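PDB 1VKO: inositol-3-phosphate synthase from Caenorhabditis elegans, which binds nicotinamide-adenine-dinucleotide and belongs to a synthase family with a Rossmann-type fold, here in a four-chain assembly. Local coordinates for residues V120-L128 / F139-S150; G217-E225 / M269-V279. One frame throughout, in Å; residues are numbered along the deposited sequence.

Contact 1 of 2, residues V120-L128 / F139-S150; sequences VTQTATVHL and FVPFKDIVPILS
V126 and V140 face each other in an antiparallel beta hairpin, at the open end where strand 125-131 enters from the short helix 120-123 and strand 136-141 runs out into an irregular loop. The two valines form a hydrogen-bonded pair, V126 N giving to V140 O at 2.7 Å and V140 N to V126 O at 2.9 Å. One step further on, F142 N donates to A124 O at 2.9 Å in an almost straight bond (179° at the hydrogen), closing the ladder on the far side of the non-hydrogen-bonded pair T125 with P141.

Such a two-stranded ribbon separates its side chains by face, and here the two faces differ. On one, H127 and F139 make an offset stack, planes 9° apart and centroids 4.4 Å, in which F139 CZ lies over the imidazole near its rim; the H127 torsion that sets CG opposite its own N (chi1 -166°) carries the ring over F139, and NE2 bonds to Q137. On the other, carrying V126 and V140, the end of L128 swings in so that CD2 meets both V140 methyls tightly, while V126 CG2 touches I145 CD1 at 3.5 Å.

Beyond the strands, F142 turns its ring back against the helical turn: CD2 approaches T121 CA at 3.8 Å, and I148 CD1 lies in plane at the ring's edge while also touching T121 CB. A water accepts from K143 N and donates to T121 O at 2.7 Å, tying the loop to the helix.

Helix 498-513 packs on V126, F142 and I145, and helix 440-458 on T121, whose OG1 bonds to D450. L25 of strand 24-27 packs on V140. S387 of the second subunit accepts from T125 OG1 and packs on F139, and its I390 lies against P141.

Contact 2 of 2, residues G217-E225 / M269-V279; sequences GDNKLEHLE and MESIRVNEDEV
K220 and L221 open helix 220-238 against the end of helix 265-273 and the turn beyond it, the axes of the short segments 220-225 and 269-273 being 9.2 Å apart at 114°. N275 reaches across with both ends of its amide: ND2 gives to D218 O at 2.8 Å, nearly in the amide plane, and OD1 takes K220 N at 2.8 Å along an almost straight N-H (172°). N219, at the N-cap position, accepts from E222 N through OD1, and weakly from L221 N.

The K220 chain runs out fully extended beyond CG and delivers NZ to two backbone carbonyls, E276 O and V279 O, each at 2.9 Å and each met on a lone pair. Further along the helix, I272 CG2 lies on K220 O and L221 CA and meets L224 CD2 at 4.0 Å. Helix 220-238 leads into strand 242-247 of the parallel sheet, and helix 281-291 packs on K220, L224 and M269.

Polar at the helix start and apolar along its flank, the contact holds a buried ammonium that probably stays protonated, its two bonds gripping the carbonyls of E276 and V279 on either side of E278, the centre of an inverse gamma turn.

Overall arrangement
Taken together, the two contacts illustrate different means of joining segments in distant parts of one chain: a hairpin ladder in contact 1, and in contact 2 a helix start held by side-chain to backbone bonds. They lie on opposite sides of the chain's centre, with their centres 42 Å apart and their nearest atoms about 24 Å apart, and contact 1 closes before contact 2 opens along the sequence. The ligands lie at a remove from both: the side chain of V120 in contact 1 is about 13 Å from the bound pyrophosphate, that of K220 in contact 2 about 12 Å from nicotinamide-adenine-dinucleotide. Contact 1 also faces a second subunit, whereas no other chain of the assembly touches the segments of contact 2.

Contact 1 of 2, residues V120-L128 / F139-S150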
loop_
_atom_site.group_PDB
_atom_site.type_symbol
_atom_site.label_atom_id
_atom_site.label_comp_id
_atom_site.label_asym_id
_atom_site.label_seq_id
_atom_site.Cartn_x
_atom_site.Cartn_y
_atom_site.Cartn_z
ATOM N N VAL A 120 10.800 25.867 -2.037
ATOM C CA VAL A 120 11.218 26.072 -3.432
ATOM C C VAL A 120 12.286 27.173 -3.524
ATOM O O VAL A 120 13.335 26.978 -4.165
ATOM C CB VAL A 120 10.055 26.393 -4.395
ATOM C CG1 VAL A 120 10.561 26.679 -5.806
ATOM C CG2 VAL A 120 9.077 25.236 -4.476
ATOM N N THR A 121 12.065 28.306 -2.862
ATOM C CA THR A 121 12.956 29.452 -3.058
ATOM C C THR A 121 14.340 29.190 -2.498
ATOM O O THR A 121 15.297 29.659 -3.062
ATOM C CB THR A 121 12.372 30.746 -2.482
ATOM O OG1 THR A 121 12.109 30.608 -1.073
ATOM C CG2 THR A 121 11.001 31.048 -3.105
ATOM N N GLN A 122 14.440 28.416 -1.414
ATOM C CA GLN A 122 15.703 28.230 -0.733
ATOM C C GLN A 122 16.466 27.048 -1.284
ATOM O O GLN A 122 17.671 27.007 -1.113
ATOM C CB GLN A 122 15.557 28.061 0.792
ATOM C CG GLN A 122 14.977 29.246 1.548
ATOM C CD GLN A 122 15.605 30.602 1.161
ATOM O OE1 GLN A 122 14.921 31.480 0.626
ATOM N NE2 GLN A 122 16.894 30.764 1.435
ATOM N N THR A 123 15.781 26.094 -1.939
ATOM C CA THR A 123 16.430 24.844 -2.382
ATOM C C THR A 123 16.143 24.310 -3.798
ATOM O O THR A 123 16.853 23.405 -4.253
ATOM C CB THR A 123 16.306 23.677 -1.303
ATOM O OG1 THR A 123 15.046 23.019 -1.411
ATOM C CG2 THR A 123 16.266 24.219 0.102
ATOM N N ALA A 124 15.147 24.833 -4.511
ATOM C CA ALA A 124 15.028 24.465 -5.934
ATOM C C ALA A 124 16.236 24.958 -6.733
ATOM O O ALA A 124 16.823 26.010 -6.421
ATOM C CB ALA A 124 13.724 24.993 -6.547
ATOM N N THR A 125 16.658 24.174 -7.721
ATOM C CA THR A 125 17.608 24.702 -8.698
ATOM C C THR A 125 16.922 24.804 -10.057
ATOM O O THR A 125 15.864 24.195 -10.298
ATOM C CB THR A 125 18.873 23.875 -8.815
ATOM O OG1 THR A 125 18.511 22.539 -9.156
ATOM C CG2 THR A 125 19.655 23.787 -7.458
ATOM N N VAL A 126 17.532 25.605 -10.924
ATOM C CA VAL A 126 16.933 26.014 -12.183
ATOM C C VAL A 126 17.913 25.694 -13.311
ATOM O O VAL A 126 19.119 25.800 -13.139
ATOM C CB VAL A 126 16.587 27.531 -12.134
ATOM C CG1 VAL A 126 15.734 27.939 -13.293
ATOM C CG2 VAL A 126 15.874 27.867 -10.817
ATOM N N HIS A 127 17.390 25.298 -14.456
ATOM C CA HIS A 127 18.206 24.901 -15.579
ATOM C C HIS A 127 18.356 26.096 -16.534
ATOM O O HIS A 127 17.379 26.501 -17.169
ATOM C CB HIS A 127 17.531 23.722 -16.266
ATOM C CG HIS A 127 18.399 22.993 -17.235
ATOM N ND1 HIS A 127 17.880 22.274 -18.293
ATOM C CD2 HIS A 127 19.743 22.877 -17.324
ATOM C CE1 HIS A 127 18.870 21.740 -18.988
ATOM N NE2 HIS A 127 20.010 22.091 -18.420
ATOM N N LEU A 128 19.576 26.664 -16.605
ATOM C CA LEU A 128 19.930 27.723 -17.577
ATOM C C LEU A 128 20.449 27.192 -18.918
ATOM O O LEU A 128 20.479 27.941 -19.909
ATOM C CB LEU A 128 20.987 28.659 -17.018
ATOM C CG LEU A 128 20.890 29.392 -15.680
ATOM C CD1 LEU A 128 19.439 29.642 -15.246
ATOM C CD2 LEU A 128 21.605 28.559 -14.666
ATOM N N PHE A 139 22.873 24.101 -13.536
ATOM C CA PHE A 139 21.753 24.266 -12.640
ATOM C C PHE A 139 22.136 25.235 -11.530
ATOM O O PHE A 139 23.131 25.038 -10.839
ATOM C CB PHE A 139 21.369 22.905 -12.062
ATOM C CG PHE A 139 20.527 22.062 -12.997
ATOM C CD1 PHE A 139 19.126 22.141 -12.969
ATOM C CD2 PHE A 139 21.126 21.171 -13.886
ATOM C CE1 PHE A 139 18.342 21.362 -13.822
ATOM C CE2 PHE A 139 20.341 20.383 -14.748
ATOM C CZ PHE A 139 18.957 20.496 -14.717
ATOM N N VAL A 140 21.374 26.308 -11.372
ATOM C CA VAL A 140 21.680 27.240 -10.301
ATOM C C VAL A 140 20.547 27.289 -9.295
ATOM O O VAL A 140 19.378 27.026 -9.652
ATOM C CB VAL A 140 21.965 28.670 -10.806
ATOM C CG1 VAL A 140 23.222 28.688 -11.691
ATOM C CG2 VAL A 140 20.720 29.268 -11.482
ATOM N N PRO A 141 20.893 27.594 -8.047
ATOM C CA PRO A 141 19.889 27.818 -7.030
ATOM C C PRO A 141 18.928 28.909 -7.506
ATOM O O PRO A 141 19.351 29.936 -8.062
ATOM C CB PRO A 141 20.710 28.290 -5.815
ATOM C CG PRO A 141 22.080 27.679 -6.034
ATOM C CD PRO A 141 22.270 27.738 -7.521
ATOM N N PHE A 142 17.641 28.674 -7.307
ATOM C CA PHE A 142 16.656 29.688 -7.495
ATOM C C PHE A 142 17.074 31.043 -6.889
ATOM O O PHE A 142 16.833 32.103 -7.494
ATOM C CB PHE A 142 15.361 29.214 -6.856
ATOM C CG PHE A 142 14.183 30.052 -7.204
ATOM C CD1 PHE A 142 13.452 29.785 -8.354
ATOM C CD2 PHE A 142 13.803 31.120 -6.386
ATOM C CE1 PHE A 142 12.363 30.583 -8.693
ATOM C CE2 PHE A 142 12.716 31.914 -6.705
ATOM C CZ PHE A 142 11.997 31.649 -7.867
ATOM N N LYS A 143 17.674 31.031 -5.700
ATOM C CA LYS A 143 17.887 32.295 -4.977
ATOM C C LYS A 143 19.061 33.086 -5.548
ATOM O O LYS A 143 19.266 34.225 -5.174
ATOM C CB LYS A 143 18.069 32.048 -3.485
ATOM C CG LYS A 143 19.254 31.135 -3.135
ATOM C CD LYS A 143 19.055 30.547 -1.757
ATOM C CE LYS A 143 20.094 29.515 -1.461
ATOM N NZ LYS A 143 21.357 30.291 -1.283
ATOM N N ASP A 144 19.805 32.471 -6.472
ATOM C CA ASP A 144 20.904 33.125 -7.155
ATOM C C ASP A 144 20.478 33.913 -8.409
ATOM O O ASP A 144 21.267 34.669 -8.964
ATOM C CB ASP A 144 21.954 32.083 -7.544
ATOM C CG ASP A 144 22.711 31.528 -6.346
ATOM O OD1 ASP A 144 22.382 31.858 -5.196
ATOM O OD2 ASP A 144 23.656 30.733 -6.458
ATOM N N ILE A 145 19.243 33.726 -8.872
ATOM C CA ILE A 145 18.807 34.325 -10.119
ATOM C C ILE A 145 18.446 35.808 -9.961
ATOM O O ILE A 145 19.112 36.657 -10.538
ATOM C CB ILE A 145 17.676 33.500 -10.742
ATOM C CG1 ILE A 145 18.189 32.111 -11.097
ATOM C CG2 ILE A 145 17.134 34.182 -11.980
ATOM C CD1 ILE A 145 17.046 31.145 -11.500
ATOM N N VAL A 146 17.386 36.116 -9.212
ATOM C CA VAL A 146 17.187 37.481 -8.714
ATOM C C VAL A 146 17.281 37.453 -7.181
ATOM O O VAL A 146 16.868 36.487 -6.558
ATOM C CB VAL A 146 15.895 38.205 -9.238
ATOM C CG1 VAL A 146 15.945 38.404 -10.740
ATOM C CG2 VAL A 146 14.649 37.481 -8.877
ATOM N N PRO A 147 17.923 38.456 -6.590
ATOM C CA PRO A 147 18.091 38.498 -5.137
ATOM C C PRO A 147 16.753 38.431 -4.408
ATOM O O PRO A 147 15.818 39.169 -4.745
ATOM C CB PRO A 147 18.799 39.849 -4.896
ATOM C CG PRO A 147 19.515 40.154 -6.208
ATOM C CD PRO A 147 18.599 39.581 -7.269
ATOM N N ILE A 148 16.650 37.522 -3.436
ATOM C CA ILE A 148 15.417 37.355 -2.651
ATOM C C ILE A 148 15.767 37.199 -1.182
ATOM O O ILE A 148 16.903 36.940 -0.861
ATOM C CB ILE A 148 14.581 36.143 -3.131
ATOM C CG1 ILE A 148 15.414 34.851 -3.083
ATOM C CG2 ILE A 148 13.989 36.406 -4.511
ATOM C CD1 ILE A 148 14.659 33.574 -3.365
ATOM N N LEU A 149 14.794 37.363 -0.291
ATOM C CA LEU A 149 15.041 37.151 1.134
ATOM C C LEU A 149 15.469 35.720 1.476
ATOM O O LEU A 149 15.186 34.776 0.738
ATOM C CB LEU A 149 13.783 37.478 1.929
ATOM C CG LEU A 149 13.210 38.880 1.839
ATOM C CD1 LEU A 149 11.744 38.811 2.207
ATOM C CD2 LEU A 149 14.004 39.820 2.770
ATOM N N SER A 150 16.184 35.580 2.589
ATOM C CA SER A 150 16.310 34.299 3.261
ATOM C C SER A 150 15.334 34.348 4.393
ATOM O O SER A 150 15.101 35.429 4.941
ATOM C CB SER A 150 17.704 34.150 3.865
ATOM O OG SER A 150 17.680 33.285 4.998
HETATM O O HOH W 1 17.592 28.527 -3.888
#

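Contact 2 of 2, residues G217-E225 / M269-V279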
loop_
_atom_site.group_PDB
_atom_site.type_symbol
_atom_site.label_atom_id
_atom_site.label_comp_id
_atom_site.label_asym_id
_atom_site.label_seq_id
_atom_site.Cartn_x
_atom_site.Cartn_y
_atom_site.Cartn_z
ATOM N N GLY A 217 -15.533 43.110 22.841
ATOM C CA GLY A 217 -16.594 43.737 22.042
ATOM C C GLY A 217 -17.092 42.989 20.810
ATOM O O GLY A 217 -16.460 42.021 20.388
ATOM N N ASP A 218 -18.199 43.469 20.225
ATOM C CA ASP A 218 -18.782 42.889 18.985
ATOM C C ASP A 218 -18.901 43.888 17.848
ATOM O O ASP A 218 -19.602 43.632 16.878
ATOM C CB ASP A 218 -20.183 42.342 19.244
ATOM C CG ASP A 218 -20.219 41.383 20.414
ATOM O OD1 ASP A 218 -19.559 40.305 20.336
ATOM O OD2 ASP A 218 -20.886 41.636 21.453
ATOM N N ASN A 219 -18.249 45.038 17.999
ATOM C CA ASN A 219 -18.205 46.051 16.959
ATOM C C ASN A 219 -17.029 45.714 16.059
ATOM O O ASN A 219 -15.876 45.806 16.496
ATOM C CB ASN A 219 -18.028 47.445 17.586
ATOM C CG ASN A 219 -18.174 48.593 16.576
ATOM O OD1 ASN A 219 -17.615 48.567 15.466
ATOM N ND2 ASN A 219 -18.897 49.635 16.987
ATOM N N LYS A 220 -17.339 45.337 14.824
ATOM C CA LYS A 220 -16.359 44.836 13.859
ATOM C C LYS A 220 -15.470 45.937 13.301
ATOM O O LYS A 220 -14.343 45.661 12.832
ATOM C CB LYS A 220 -17.048 44.062 12.695
ATOM C CG LYS A 220 -17.874 42.879 13.187
ATOM C CD LYS A 220 -18.430 41.937 12.103
ATOM C CE LYS A 220 -19.159 40.742 12.743
ATOM N NZ LYS A 220 -19.499 39.685 11.726
ATOM N N LEU A 221 -15.975 47.171 13.325
ATOM C CA LEU A 221 -15.189 48.332 12.879
ATOM C C LEU A 221 -14.155 48.724 13.928
ATOM O O LEU A 221 -13.028 49.114 13.586
ATOM C CB LEU A 221 -16.071 49.535 12.515
ATOM C CG LEU A 221 -15.312 50.835 12.164
ATOM C CD1 LEU A 221 -14.627 50.731 10.790
ATOM C CD2 LEU A 221 -16.242 52.043 12.205
ATOM N N GLU A 222 -14.509 48.608 15.203
ATOM C CA GLU A 222 -13.495 48.755 16.237
ATOM C C GLU A 222 -12.462 47.660 16.109
ATOM O O GLU A 222 -11.276 47.924 16.242
ATOM C CB GLU A 222 -14.103 48.698 17.600
ATOM C CG GLU A 222 -14.817 49.964 18.012
ATOM C CD GLU A 222 -14.653 50.203 19.493
ATOM O OE1 GLU A 222 -14.902 49.225 20.251
ATOM O OE2 GLU A 222 -14.251 51.338 19.876
ATOM N N HIS A 223 -12.903 46.437 15.777
ATOM C CA HIS A 223 -11.962 45.351 15.520
ATOM C C HIS A 223 -11.024 45.672 14.383
ATOM O O HIS A 223 -9.810 45.508 14.524
ATOM C CB HIS A 223 -12.662 44.023 15.327
ATOM C CG HIS A 223 -13.336 43.544 16.569
ATOM N ND1 HIS A 223 -14.452 42.733 16.552
ATOM C CD2 HIS A 223 -13.073 43.797 17.871
ATOM C CE1 HIS A 223 -14.852 42.513 17.793
ATOM N NE2 HIS A 223 -14.031 43.146 18.612
ATOM N N LEU A 224 -11.590 46.179 13.285
ATOM C CA LEU A 224 -10.826 46.584 12.106
ATOM C C LEU A 224 -9.731 47.561 12.469
ATOM O O LEU A 224 -8.596 47.437 12.019
ATOM C CB LEU A 224 -11.759 47.206 11.063
ATOM C CG LEU A 224 -11.065 47.859 9.887
ATOM C CD1 LEU A 224 -10.181 46.891 9.160
ATOM C CD2 LEU A 224 -12.134 48.383 8.956
ATOM N N GLU A 225 -10.094 48.532 13.290
ATOM C CA GLU A 225 -9.191 49.580 13.707
ATOM C C GLU A 225 -8.120 49.035 14.627
ATOM O O GLU A 225 -7.001 49.529 14.633
ATOM C CB GLU A 225 -9.979 50.672 14.428
ATOM C CG GLU A 225 -10.598 51.699 13.496
ATOM C CD GLU A 225 -9.569 52.435 12.661
ATOM O OE1 GLU A 225 -8.393 52.594 13.093
ATOM O OE2 GLU A 225 -9.938 52.858 11.559
ATOM N N MET A 269 -16.667 47.506 2.956
ATOM C CA MET A 269 -16.404 48.553 3.961
ATOM C C MET A 269 -17.663 48.919 4.695
ATOM O O MET A 269 -17.652 49.054 5.916
ATOM C CB MET A 269 -15.834 49.843 3.345
ATOM C CG MET A 269 -14.466 49.709 2.722
ATOM S SD MET A 269 -13.335 48.777 3.746
ATOM C CE MET A 269 -12.979 49.957 5.058
ATOM N N GLU A 270 -18.749 49.097 3.952
ATOM C CA GLU A 270 -20.032 49.392 4.588
ATOM C C GLU A 270 -20.500 48.248 5.509
ATOM O O GLU A 270 -20.902 48.519 6.644
ATOM C CB GLU A 270 -21.104 49.785 3.555
ATOM C CG GLU A 270 -22.510 49.999 4.131
ATOM C CD GLU A 270 -22.702 51.302 4.913
ATOM O OE1 GLU A 270 -21.721 52.025 5.183
ATOM O OE2 GLU A 270 -23.863 51.603 5.276
ATOM N N SER A 271 -20.430 46.991 5.051
ATOM C CA SER A 271 -20.848 45.855 5.899
ATOM C C SER A 271 -20.095 45.844 7.249
ATOM O O SER A 271 -20.671 45.502 8.294
ATOM C CB SER A 271 -20.683 44.518 5.191
ATOM O OG SER A 271 -21.316 44.526 3.925
ATOM N N ILE A 272 -18.824 46.238 7.230
ATOM C CA ILE A 272 -18.042 46.341 8.472
ATOM C C ILE A 272 -18.540 47.498 9.350
ATOM O O ILE A 272 -18.589 47.406 10.576
ATOM C CB ILE A 272 -16.543 46.494 8.156
ATOM C CG1 ILE A 272 -16.040 45.291 7.350
ATOM C CG2 ILE A 272 -15.724 46.687 9.450
ATOM C CD1 ILE A 272 -14.564 45.377 6.917
ATOM N N ARG A 273 -18.901 48.598 8.709
ATOM C CA ARG A 273 -19.406 49.759 9.435
ATOM C C ARG A 273 -20.742 49.449 10.136
ATOM O O ARG A 273 -20.893 49.755 11.301
ATOM C CB ARG A 273 -19.540 50.963 8.502
ATOM C CG ARG A 273 -19.287 52.339 9.181
ATOM C CD ARG A 273 -19.828 53.513 8.363
ATOM N NE ARG A 273 -21.216 53.217 8.033
ATOM C CZ ARG A 273 -22.256 53.874 8.508
ATOM N NH1 ARG A 273 -22.064 54.930 9.293
ATOM N NH2 ARG A 273 -23.484 53.485 8.179
ATOM N N VAL A 274 -21.674 48.815 9.428
ATOM C CA VAL A 274 -23.011 48.495 9.966
ATOM C C VAL A 274 -23.066 47.154 10.736
ATOM O O VAL A 274 -24.140 46.678 11.078
ATOM C CB VAL A 274 -24.112 48.466 8.849
ATOM C CG1 VAL A 274 -24.176 49.736 8.080
ATOM C CG2 VAL A 274 -23.897 47.317 7.912
ATOM N N ASN A 275 -21.904 46.540 10.963
ATOM C CA ASN A 275 -21.752 45.348 11.809
ATOM C C ASN A 275 -22.456 44.090 11.314
ATOM O O ASN A 275 -22.960 43.277 12.095
ATOM C CB ASN A 275 -22.162 45.639 13.245
ATOM C CG ASN A 275 -21.219 45.046 14.222
ATOM O OD1 ASN A 275 -20.021 45.330 14.176
ATOM N ND2 ASN A 275 -21.738 44.220 15.127
ATOM N N GLU A 276 -22.434 43.937 10.004
ATOM C CA GLU A 276 -23.011 42.817 9.311
ATOM C C GLU A 276 -22.484 41.487 9.851
ATOM O O GLU A 276 -21.348 41.399 10.315
ATOM C CB GLU A 276 -22.660 42.981 7.829
ATOM C CG GLU A 276 -23.216 41.935 6.902
ATOM C CD GLU A 276 -24.715 41.840 7.003
ATOM O OE1 GLU A 276 -25.399 42.872 6.748
ATOM O OE2 GLU A 276 -25.185 40.727 7.354
ATOM N N ASP A 277 -23.313 40.451 9.770
ATOM C CA ASP A 277 -22.969 39.145 10.294
ATOM C C ASP A 277 -22.031 38.340 9.410
ATOM O O ASP A 277 -21.046 37.827 9.910
ATOM C CB ASP A 277 -24.243 38.346 10.613
ATOM C CG ASP A 277 -24.597 38.397 12.088
ATOM O OD1 ASP A 277 -24.100 37.534 12.837
ATOM O OD2 ASP A 277 -25.343 39.255 12.598
ATOM N N GLU A 278 -22.346 38.216 8.113
ATOM C CA GLU A 278 -21.512 37.493 7.148
ATOM C C GLU A 278 -20.253 38.276 6.799
ATOM O O GLU A 278 -19.923 38.455 5.627
ATOM C CB GLU A 278 -22.293 37.151 5.854
ATOM C CG GLU A 278 -23.257 35.962 5.933
ATOM C CD GLU A 278 -22.595 34.663 6.389
ATOM O OE1 GLU A 278 -21.755 34.109 5.664
ATOM O OE2 GLU A 278 -22.936 34.167 7.481
ATOM N N VAL A 279 -19.555 38.750 7.811
ATOM C CA VAL A 279 -18.233 39.342 7.651
ATOM C C VAL A 279 -17.306 38.613 8.619
ATOM O O VAL A 279 -17.460 38.728 9.824
ATOM C CB VAL A 279 -18.256 40.872 7.916
ATOM C CG1 VAL A 279 -16.846 41.460 7.942
ATOM C CG2 VAL A 279 -19.103 41.569 6.867
#